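PDB 6EUG: beta-glucanase from Bacteroides thetaiotaomicron, which probably hydrolyses beta-1,3-galactosidic bonds in arabinogalactan through its family 43 glycoside hydrolase domain, which here holds glucoimidazole in its pocket. Local coordinates for residues W126-R140 with D208-D220. Sequence-based numbering, arbitrary orientation.
Sequences WLHLELKGQGYGPAR and DGQMSRDMTLFVD. With GIM (glucoimidazole), chain B.
The carbonyl oxygen Y136 O is gripped by two nitrogens of R213. R213 NH2 lies 2.8 Å from Y136 O, above the carbonyl plane. R213 NE meets the same oxygen on a lone pair, in the carbonyl plane. Y136 O itself lies at the guanidinium edge. E130 OE2 is at that edge too, 3.6 Å from R213 NE in a long salt bridge. A139 CB sits over one guanidinium face, and N234 binds R213 NH1.

E130 also fixes H128: NE2 of H128 donates to E130 OE2 at 2.6 Å, nearly in the imidazole plane. This bond, with water 1 at ND1, holds the rotation of the ring. The other carboxylate oxygen, E130 OE1, takes the backbone N of A139. A chi1 of 174° sets H128 CG opposite the backbone N, and one ring face turns to R213 CA. R213 CA stands 3.6 Å from the centroid of the H128 ring, a CH-pi contact over the face.

Backbone atoms add S212 N to A139 O at 2.9 Å. Water 2 joins R140 O, S212 OG and R213 O. Farther along, M215 SD packs 3.5 Å from L127 C, and L217 CD1 touches W126 CD1 at 3.7 Å.

Water 1 links H128 ND1, D214 OD1 and O3 of glucoimidazole. D214 OD2 accepts from the ligand's O2 at 2.7 Å. The Y136 ring meets the ligand's O6 obliquely, and its OH is hydrogen-bonded to E110. The contact joins neighbouring four-stranded antiparallel blades at the ligand pocket, as in the five-bladed beta-propeller of family 43 glycoside hydrolases.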
ATOM      1  N   TRP A 126       9.263   1.613  -3.255  1.00 13.59           N
ATOM      2  CA  TRP A 126       8.271   2.573  -3.721  1.00 13.80           C
ATOM      3  C   TRP A 126       7.517   3.079  -2.497  1.00 13.10           C
ATOM      4  O   TRP A 126       7.350   2.344  -1.507  1.00 12.94           O
ATOM      5  CB  TRP A 126       7.282   1.938  -4.731  1.00 13.06           C
ATOM      6  CG  TRP A 126       7.876   1.728  -6.140  1.00 12.97           C
ATOM      7  CD1 TRP A 126       8.614   0.674  -6.560  1.00 14.94           C
ATOM      8  CD2 TRP A 126       7.723   2.588  -7.285  1.00 14.29           C
ATOM      9  NE1 TRP A 126       8.945   0.816  -7.878  1.00 14.91           N
ATOM     10  CE2 TRP A 126       8.380   1.959  -8.367  1.00 15.34           C
ATOM     11  CE3 TRP A 126       7.076   3.806  -7.507  1.00 16.54           C
ATOM     12  CZ2 TRP A 126       8.464   2.539  -9.639  1.00 16.50           C
ATOM     13  CZ3 TRP A 126       7.141   4.378  -8.773  1.00 16.90           C
ATOM     14  CH2 TRP A 126       7.834   3.732  -9.829  1.00 19.17           C
ATOM     15  N   LEU A 127       7.075   4.331  -2.558  1.00 11.88           N
ATOM     16  CA  LEU A 127       6.313   4.929  -1.454  1.00 13.66           C
ATOM     17  C   LEU A 127       5.388   6.039  -1.964  1.00 14.28           C
ATOM     18  O   LEU A 127       5.595   6.554  -3.061  1.00 13.50           O
ATOM     19  CB  LEU A 127       7.275   5.424  -0.371  1.00 15.38           C
ATOM     20  CG  LEU A 127       8.242   6.513  -0.843  1.00 18.68           C
ATOM     21  CD1 LEU A 127       8.381   7.573   0.227  1.00 22.60           C
ATOM     22  CD2 LEU A 127       9.614   5.979  -1.233  1.00 20.23           C
ATOM     23  N   HIS A 128       4.396   6.413  -1.143  1.00 14.03           N
ATOM     24  CA  HIS A 128       3.523   7.574  -1.368  1.00 13.15           C
ATOM     25  C   HIS A 128       4.240   8.824  -0.892  1.00 14.97           C
ATOM     26  O   HIS A 128       4.637   8.888   0.242  1.00 14.35           O
ATOM     27  CB  HIS A 128       2.218   7.332  -0.581  1.00 12.69           C
ATOM     28  CG  HIS A 128       1.240   8.482  -0.567  1.00 13.55           C
ATOM     29  ND1 HIS A 128       0.193   8.529   0.335  1.00 14.16           N
ATOM     30  CD2 HIS A 128       1.137   9.605  -1.326  1.00 13.54           C
ATOM     31  CE1 HIS A 128      -0.486   9.650   0.151  1.00 15.71           C
ATOM     32  NE2 HIS A 128       0.058  10.316  -0.855  1.00 14.74           N
ATOM     33  N   LEU A 129       4.433   9.788  -1.808  1.00 14.51           N
ATOM     34  CA  LEU A 129       5.060  11.072  -1.519  1.00 14.91           C
ATOM     35  C   LEU A 129       4.084  12.236  -1.731  1.00 14.24           C
ATOM     36  O   LEU A 129       3.394  12.283  -2.745  1.00 14.76           O
ATOM     37  CB  LEU A 129       6.280  11.294  -2.438  1.00 15.84           C
ATOM     38  CG  LEU A 129       7.050  12.625  -2.275  1.00 17.50           C
ATOM     39  CD1 LEU A 129       7.738  12.720  -0.917  1.00 19.57           C
ATOM     40  CD2 LEU A 129       8.081  12.767  -3.383  1.00 17.01           C
ATOM     41  N   GLU A 130       4.055  13.187  -0.779  1.00 14.63           N
ATOM     42  CA  GLU A 130       3.463  14.493  -0.982  1.00 15.71           C
ATOM     43  C   GLU A 130       4.554  15.550  -0.699  1.00 15.26           C
ATOM     44  O   GLU A 130       5.259  15.502   0.329  1.00 16.25           O
ATOM     45  CB  GLU A 130       2.247  14.725  -0.074  1.00 16.50           C
ATOM     46  CG  GLU A 130       1.125  13.683  -0.176  1.00 16.33           C
ATOM     47  CD  GLU A 130       0.279  13.729  -1.437  1.00 16.52           C
ATOM     48  OE1 GLU A 130       0.353  14.733  -2.185  1.00 17.06           O
ATOM     49  OE2 GLU A 130      -0.522  12.770  -1.659  1.00 14.33           O
ATOM     50  N   LEU A 131       4.701  16.473  -1.650  1.00 16.21           N
ATOM     51  CA  LEU A 131       5.730  17.499  -1.595  1.00 16.32           C
ATOM     52  C   LEU A 131       5.508  18.458  -0.416  1.00 16.11           C
ATOM     53  O   LEU A 131       4.366  18.742  -0.036  1.00 17.44           O
ATOM     54  CB  LEU A 131       5.792  18.275  -2.915  1.00 17.56           C
ATOM     55  CG  LEU A 131       6.062  17.500  -4.213  1.00 20.85           C
ATOM     56  CD1 LEU A 131       5.940  18.401  -5.444  1.00 20.68           C
ATOM     57  CD2 LEU A 131       7.431  16.846  -4.175  1.00 22.62           C
ATOM     58  N   LYS A 132       6.613  18.886   0.185  1.00 15.23           N
ATOM     59  CA  LYS A 132       6.606  19.833   1.304  1.00 15.54           C
ATOM     60  C   LYS A 132       5.721  21.014   1.013  1.00 16.20           C
ATOM     61  O   LYS A 132       5.814  21.628  -0.055  1.00 18.48           O
ATOM     62  CB  LYS A 132       8.052  20.324   1.580  1.00 16.41           C
ATOM     63  CG  LYS A 132       8.170  21.423   2.643  1.00 17.61           C
ATOM     64  CD  LYS A 132       9.595  21.916   2.874  1.00 20.20           C
ATOM     65  CE  LYS A 132       9.628  22.975   3.991  1.00 22.07           C
ATOM     66  NZ  LYS A 132      10.953  23.639   4.090  1.00 25.22           N
ATOM     67  N   GLY A 133       4.855  21.313   1.973  1.00 19.36           N
ATOM     68  CA  GLY A 133       4.020  22.504   1.946  1.00 22.22           C
ATOM     69  C   GLY A 133       2.791  22.445   1.062  1.00 21.41           C
ATOM     70  O   GLY A 133       2.092  23.460   0.948  1.00 23.71           O
ATOM     71  N   GLN A 134       2.548  21.294   0.406  1.00 19.54           N
ATOM     72  CA  GLN A 134       1.448  21.151  -0.554  1.00 19.42           C
ATOM     73  C   GLN A 134       0.294  20.260  -0.073  1.00 18.82           C
ATOM     74  O   GLN A 134      -0.573  19.876  -0.867  1.00 19.13           O
ATOM     75  CB  GLN A 134       2.000  20.697  -1.937  1.00 20.07           C
ATOM     76  CG  GLN A 134       3.070  21.649  -2.452  1.00 25.63           C
ATOM     77  CD  GLN A 134       3.354  21.531  -3.938  1.00 30.96           C
ATOM     78  OE1 GLN A 134       2.451  21.360  -4.755  1.00 35.54           O
ATOM     79  NE2 GLN A 134       4.628  21.640  -4.300  1.00 33.01           N
ATOM     80  N   GLY A 135       0.241  19.957   1.226  1.00 19.03           N
ATOM     81  CA  GLY A 135      -0.813  19.081   1.772  1.00 18.37           C
ATOM     82  C   GLY A 135      -0.778  17.692   1.110  1.00 18.45           C
ATOM     83  O   GLY A 135       0.281  17.122   0.914  1.00 19.46           O
ATOM     84  N   TYR A 136      -1.937  17.162   0.755  1.00 18.07           N
ATOM     85  CA  TYR A 136      -2.028  15.907  -0.020  1.00 17.18           C
ATOM     86  C   TYR A 136      -2.377  16.152  -1.530  1.00 18.25           C
ATOM     87  O   TYR A 136      -2.790  15.237  -2.247  1.00 17.96           O
ATOM     88  CB  TYR A 136      -3.023  14.926   0.661  1.00 19.92           C
ATOM     89  CG  TYR A 136      -2.491  14.227   1.916  1.00 19.20           C
ATOM     90  CD1 TYR A 136      -2.619  14.811   3.168  1.00 20.31           C
ATOM     91  CD2 TYR A 136      -1.893  12.966   1.847  1.00 19.03           C
ATOM     92  CE1 TYR A 136      -2.143  14.192   4.323  1.00 21.46           C
ATOM     93  CE2 TYR A 136      -1.403  12.339   2.994  1.00 20.67           C
ATOM     94  CZ  TYR A 136      -1.546  12.955   4.245  1.00 19.57           C
ATOM     95  OH  TYR A 136      -1.079  12.378   5.418  1.00 19.33           O
ATOM     96  N   GLY A 137      -2.192  17.374  -2.009  1.00 18.32           N
ATOM     97  CA  GLY A 137      -2.416  17.728  -3.408  1.00 17.50           C
ATOM     98  C   GLY A 137      -1.636  16.951  -4.466  1.00 17.15           C
ATOM     99  O   GLY A 137      -2.235  16.424  -5.386  1.00 17.46           O
ATOM    100  N   PRO A 138      -0.290  16.901  -4.360  1.00 16.52           N
ATOM    101  CA  PRO A 138       0.494  16.292  -5.445  1.00 14.96           C
ATOM    102  C   PRO A 138       0.189  14.826  -5.822  1.00 13.70           C
ATOM    103  O   PRO A 138       0.328  14.464  -6.986  1.00 15.38           O
ATOM    104  CB  PRO A 138       1.952  16.484  -4.978  1.00 15.15           C
ATOM    105  CG  PRO A 138       1.887  17.714  -4.123  1.00 16.26           C
ATOM    106  CD  PRO A 138       0.561  17.640  -3.413  1.00 18.87           C
ATOM    107  N   ALA A 139      -0.146  13.980  -4.833  1.00 14.14           N
ATOM    108  CA  ALA A 139      -0.545  12.596  -5.041  1.00 14.27           C
ATOM    109  C   ALA A 139       0.438  11.824  -5.902  1.00 15.30           C
ATOM    110  O   ALA A 139       0.070  11.314  -6.973  1.00 14.13           O
ATOM    111  CB  ALA A 139      -1.976  12.531  -5.610  1.00 16.98           C
ATOM    112  N   ARG A 140       1.693  11.751  -5.429  1.00 14.74           N
ATOM    113  CA  ARG A 140       2.771  11.096  -6.170  1.00 14.76           C
ATOM    114  C   ARG A 140       3.214   9.730  -5.593  1.00 13.83           C
ATOM    115  O   ARG A 140       3.009   9.417  -4.389  1.00 13.88           O
ATOM    116  CB  ARG A 140       4.004  11.994  -6.209  1.00 14.78           C
ATOM    117  CG  ARG A 140       3.853  13.324  -6.956  1.00 16.05           C
ATOM    118  CD  ARG A 140       5.190  14.056  -7.061  1.00 16.44           C
ATOM    119  NE  ARG A 140       5.080  15.256  -7.893  1.00 21.23           N
ATOM    120  CZ  ARG A 140       6.103  15.944  -8.382  1.00 21.84           C
ATOM    121  NH1 ARG A 140       7.355  15.552  -8.186  1.00 22.99           N
ATOM    122  NH2 ARG A 140       5.873  17.042  -9.088  1.00 26.39           N
ATOM    123  N   ASP A 208      -0.797  14.786 -17.331  1.00 20.51           N
ATOM    124  CA  ASP A 208       0.292  14.816 -16.337  1.00 22.96           C
ATOM    125  C   ASP A 208       0.417  13.524 -15.519  1.00 21.57           C
ATOM    126  O   ASP A 208       1.399  13.349 -14.780  1.00 24.38           O
ATOM    127  CB  ASP A 208       0.136  16.019 -15.391  1.00 31.14           C
ATOM    128  CG  ASP A 208       0.260  17.350 -16.100  1.00 40.88           C
ATOM    129  OD1 ASP A 208       0.949  17.471 -17.148  1.00 47.99           O
ATOM    130  OD2 ASP A 208      -0.349  18.305 -15.585  1.00 52.11           O
ATOM    131  N   GLY A 209      -0.526  12.606 -15.698  1.00 16.43           N
ATOM    132  CA  GLY A 209      -0.484  11.312 -14.995  1.00 16.40           C
ATOM    133  C   GLY A 209      -1.536  11.089 -13.911  1.00 16.59           C
ATOM    134  O   GLY A 209      -2.055  12.016 -13.285  1.00 14.49           O
ATOM    135  N   GLN A 210      -1.803   9.817 -13.665  1.00 16.59           N
ATOM    136  CA  GLN A 210      -2.825   9.395 -12.706  1.00 18.61           C
ATOM    137  C   GLN A 210      -2.324   9.569 -11.271  1.00 17.25           C
ATOM    138  O   GLN A 210      -1.120   9.372 -10.988  1.00 16.59           O
ATOM    139  CB  GLN A 210      -3.222   7.934 -12.969  1.00 17.06           C
ATOM    140  CG  GLN A 210      -3.778   7.708 -14.381  1.00 16.74           C
ATOM    141  CD  GLN A 210      -5.034   8.506 -14.649  1.00 16.34           C
ATOM    142  OE1 GLN A 210      -6.005   8.406 -13.887  1.00 15.21           O
ATOM    143  NE2 GLN A 210      -5.028   9.318 -15.750  1.00 15.47           N
ATOM    144  N   MET A 211      -3.245   9.955 -10.384  1.00 14.72           N
ATOM    145  CA  MET A 211      -2.929  10.196  -8.984  1.00 16.41           C
ATOM    146  C   MET A 211      -2.601   8.900  -8.274  1.00 14.92           C
ATOM    147  O   MET A 211      -3.133   7.864  -8.617  1.00 15.42           O
ATOM    148  CB  MET A 211      -4.098  10.885  -8.262  1.00 16.11           C
ATOM    149  CG  MET A 211      -4.431  12.290  -8.785  1.00 16.40           C
ATOM    150  SD  MET A 211      -5.947  12.984  -8.111  1.00 16.79           S
ATOM    151  CE  MET A 211      -5.499  13.225  -6.387  1.00 20.06           C
ATOM    152  N   SER A 212      -1.667   8.971  -7.318  1.00 13.21           N
ATOM    153  CA  SER A 212      -1.288   7.800  -6.488  1.00 13.70           C
ATOM    154  C   SER A 212      -1.150   8.223  -5.058  1.00 14.88           C
ATOM    155  O   SER A 212      -0.292   9.061  -4.767  1.00 14.37           O
ATOM    156  CB  SER A 212       0.064   7.207  -7.002  1.00 14.80           C
ATOM    157  OG  SER A 212       0.426   6.007  -6.316  1.00 13.44           O
ATOM    158  N   ARG A 213      -2.001   7.676  -4.167  1.00 13.58           N
ATOM    159  CA  ARG A 213      -1.906   7.905  -2.735  1.00 14.44           C
ATOM    160  C   ARG A 213      -1.584   6.578  -2.007  1.00 14.41           C
ATOM    161  O   ARG A 213      -0.455   6.090  -2.157  1.00 13.03           O
ATOM    162  CB  ARG A 213      -3.105   8.716  -2.184  1.00 14.35           C
ATOM    163  CG  ARG A 213      -3.200  10.121  -2.764  1.00 14.37           C
ATOM    164  CD  ARG A 213      -3.793  11.089  -1.737  1.00 17.36           C
ATOM    165  NE  ARG A 213      -4.020  12.457  -2.218  1.00 16.46           N
ATOM    166  CZ  ARG A 213      -5.170  12.912  -2.724  1.00 19.24           C
ATOM    167  NH1 ARG A 213      -6.222  12.100  -2.909  1.00 19.91           N
ATOM    168  NH2 ARG A 213      -5.267  14.192  -3.088  1.00 21.58           N
ATOM    169  N   ASP A 214      -2.523   5.973  -1.277  1.00 12.73           N
ATOM    170  CA  ASP A 214      -2.257   4.678  -0.662  1.00 13.20           C
ATOM    171  C   ASP A 214      -1.852   3.675  -1.780  1.00 13.03           C
ATOM    172  O   ASP A 214      -2.406   3.719  -2.899  1.00 13.69           O
ATOM    173  CB  ASP A 214      -3.477   4.097   0.071  1.00 14.54           C
ATOM    174  CG  ASP A 214      -3.811   4.799   1.374  1.00 15.10           C
ATOM    175  OD1 ASP A 214      -3.146   5.771   1.813  1.00 14.47           O
ATOM    176  OD2 ASP A 214      -4.769   4.307   2.021  1.00 16.18           O
ATOM    177  N   MET A 215      -0.847   2.849  -1.481  1.00 12.72           N
ATOM    178  CA  MET A 215      -0.246   1.932  -2.477  1.00 12.08           C
ATOM    179  C   MET A 215       0.407   0.687  -1.893  1.00 12.10           C
ATOM    180  O   MET A 215       0.723   0.610  -0.698  1.00 13.08           O
ATOM    181  CB  MET A 215       0.794   2.694  -3.329  1.00 14.04           C
ATOM    182  CG  MET A 215       1.931   3.378  -2.560  1.00 13.15           C
ATOM    183  SD  MET A 215       3.588   3.329  -3.289  1.00 15.10           S
ATOM    184  CE  MET A 215       3.988   1.604  -2.930  1.00 15.52           C
ATOM    185  N   THR A 216       0.621  -0.300  -2.783  1.00 12.55           N
ATOM    186  CA  THR A 216       1.455  -1.417  -2.499  1.00 14.05           C
ATOM    187  C   THR A 216       2.125  -1.929  -3.779  1.00 14.28           C
ATOM    188  O   THR A 216       1.958  -1.337  -4.868  1.00 13.68           O
ATOM    189  CB  THR A 216       0.700  -2.509  -1.737  1.00 14.81           C
ATOM    190  OG1 THR A 216       1.630  -3.447  -1.170  1.00 14.96           O
ATOM    191  CG2 THR A 216      -0.333  -3.251  -2.631  1.00 14.35           C
ATOM    192  N   LEU A 217       2.927  -2.974  -3.593  1.00 14.33           N
ATOM    193  CA  LEU A 217       3.674  -3.665  -4.675  1.00 13.03           C
ATOM    194  C   LEU A 217       3.443  -5.150  -4.619  1.00 14.51           C
ATOM    195  O   LEU A 217       3.250  -5.706  -3.527  1.00 17.05           O
ATOM    196  CB  LEU A 217       5.193  -3.416  -4.547  1.00 13.55           C
ATOM    197  CG  LEU A 217       5.718  -1.976  -4.616  1.00 13.93           C
ATOM    198  CD1 LEU A 217       7.226  -1.879  -4.285  1.00 14.15           C
ATOM    199  CD2 LEU A 217       5.445  -1.320  -5.966  1.00 15.47           C
ATOM    200  N   PHE A 218       3.541  -5.809  -5.777  1.00 13.25           N
ATOM    201  CA  PHE A 218       3.473  -7.276  -5.826  1.00 14.00           C
ATOM    202  C   PHE A 218       4.345  -7.823  -6.943  1.00 12.98           C
ATOM    203  O   PHE A 218       4.237  -7.352  -8.076  1.00 13.66           O
ATOM    204  CB  PHE A 218       2.027  -7.797  -6.008  1.00 15.93           C
ATOM    205  CG  PHE A 218       1.914  -9.309  -5.885  1.00 15.19           C
ATOM    206  CD1 PHE A 218       2.003  -9.924  -4.644  1.00 16.87           C
ATOM    207  CD2 PHE A 218       1.768 -10.106  -6.998  1.00 17.68           C
ATOM    208  CE1 PHE A 218       1.932 -11.298  -4.519  1.00 17.99           C
ATOM    209  CE2 PHE A 218       1.692 -11.489  -6.883  1.00 16.10           C
ATOM    210  CZ  PHE A 218       1.773 -12.092  -5.646  1.00 18.21           C
ATOM    211  N   VAL A 219       5.216  -8.782  -6.602  1.00 13.12           N
ATOM    212  CA  VAL A 219       6.013  -9.521  -7.598  1.00 13.45           C
ATOM    213  C   VAL A 219       5.314 -10.858  -7.954  1.00 14.89           C
ATOM    214  O   VAL A 219       5.129 -11.757  -7.100  1.00 14.25           O
ATOM    215  CB  VAL A 219       7.463  -9.819  -7.123  1.00 15.12           C
ATOM    216  CG1 VAL A 219       8.241 -10.563  -8.230  1.00 17.12           C
ATOM    217  CG2 VAL A 219       8.204  -8.555  -6.724  1.00 17.43           C
ATOM    218  N   ASP A 220       4.938 -10.976  -9.207  1.00 16.04           N
ATOM    219  CA  ASP A 220       4.215 -12.164  -9.692  1.00 17.65           C
ATOM    220  C   ASP A 220       5.180 -13.318 -10.029  1.00 17.46           C
ATOM    221  O   ASP A 220       6.423 -13.168  -9.990  1.00 16.21           O
ATOM    222  CB  ASP A 220       3.359 -11.750 -10.893  1.00 17.92           C
ATOM    223  CG  ASP A 220       2.084 -12.580 -11.060  1.00 19.28           C
ATOM    224  OD1 ASP A 220       1.835 -13.555 -10.316  1.00 20.10           O
ATOM    225  OD2 ASP A 220       1.370 -12.284 -12.037  1.00 21.17           O
TER
HETATM  226  C1  GIM B 401      -5.495   7.594   5.055  1.00 21.19           C
HETATM  227  C2  GIM B 401      -4.414   6.686   4.611  1.00 20.81           C
HETATM  228  N10 GIM B 401      -5.354   8.652   5.873  1.00 23.02           N
HETATM  229  C3  GIM B 401      -3.178   6.875   5.510  1.00 20.85           C
HETATM  230  C4  GIM B 401      -2.928   8.398   5.720  1.00 23.02           C
HETATM  231  C5  GIM B 401      -4.072   9.025   6.531  1.00 22.59           C
HETATM  232  C6  GIM B 401      -3.939  10.539   6.687  1.00 24.67           C
HETATM  233  C7  GIM B 401      -7.475   8.528   5.240  1.00 24.58           C
HETATM  234  C8  GIM B 401      -6.576   9.234   6.013  1.00 24.10           C
HETATM  235  N1  GIM B 401      -6.790   7.518   4.658  1.00 21.48           N
HETATM  236  O3  GIM B 401      -2.014   6.297   4.898  1.00 20.77           O
HETATM  237  O2  GIM B 401      -4.961   5.346   4.487  1.00 21.37           O
HETATM  238  O4  GIM B 401      -2.743   9.133   4.484  1.00 21.23           O
HETATM  239  O6  GIM B 401      -4.135  11.188   5.434  1.00 28.24           O
HETATM  240  O   HOH W   1      -0.611   6.581   2.166  1.00 15.71           O
HETATM  241  O   HOH W   2       1.540   6.764  -3.925  1.00 14.49           O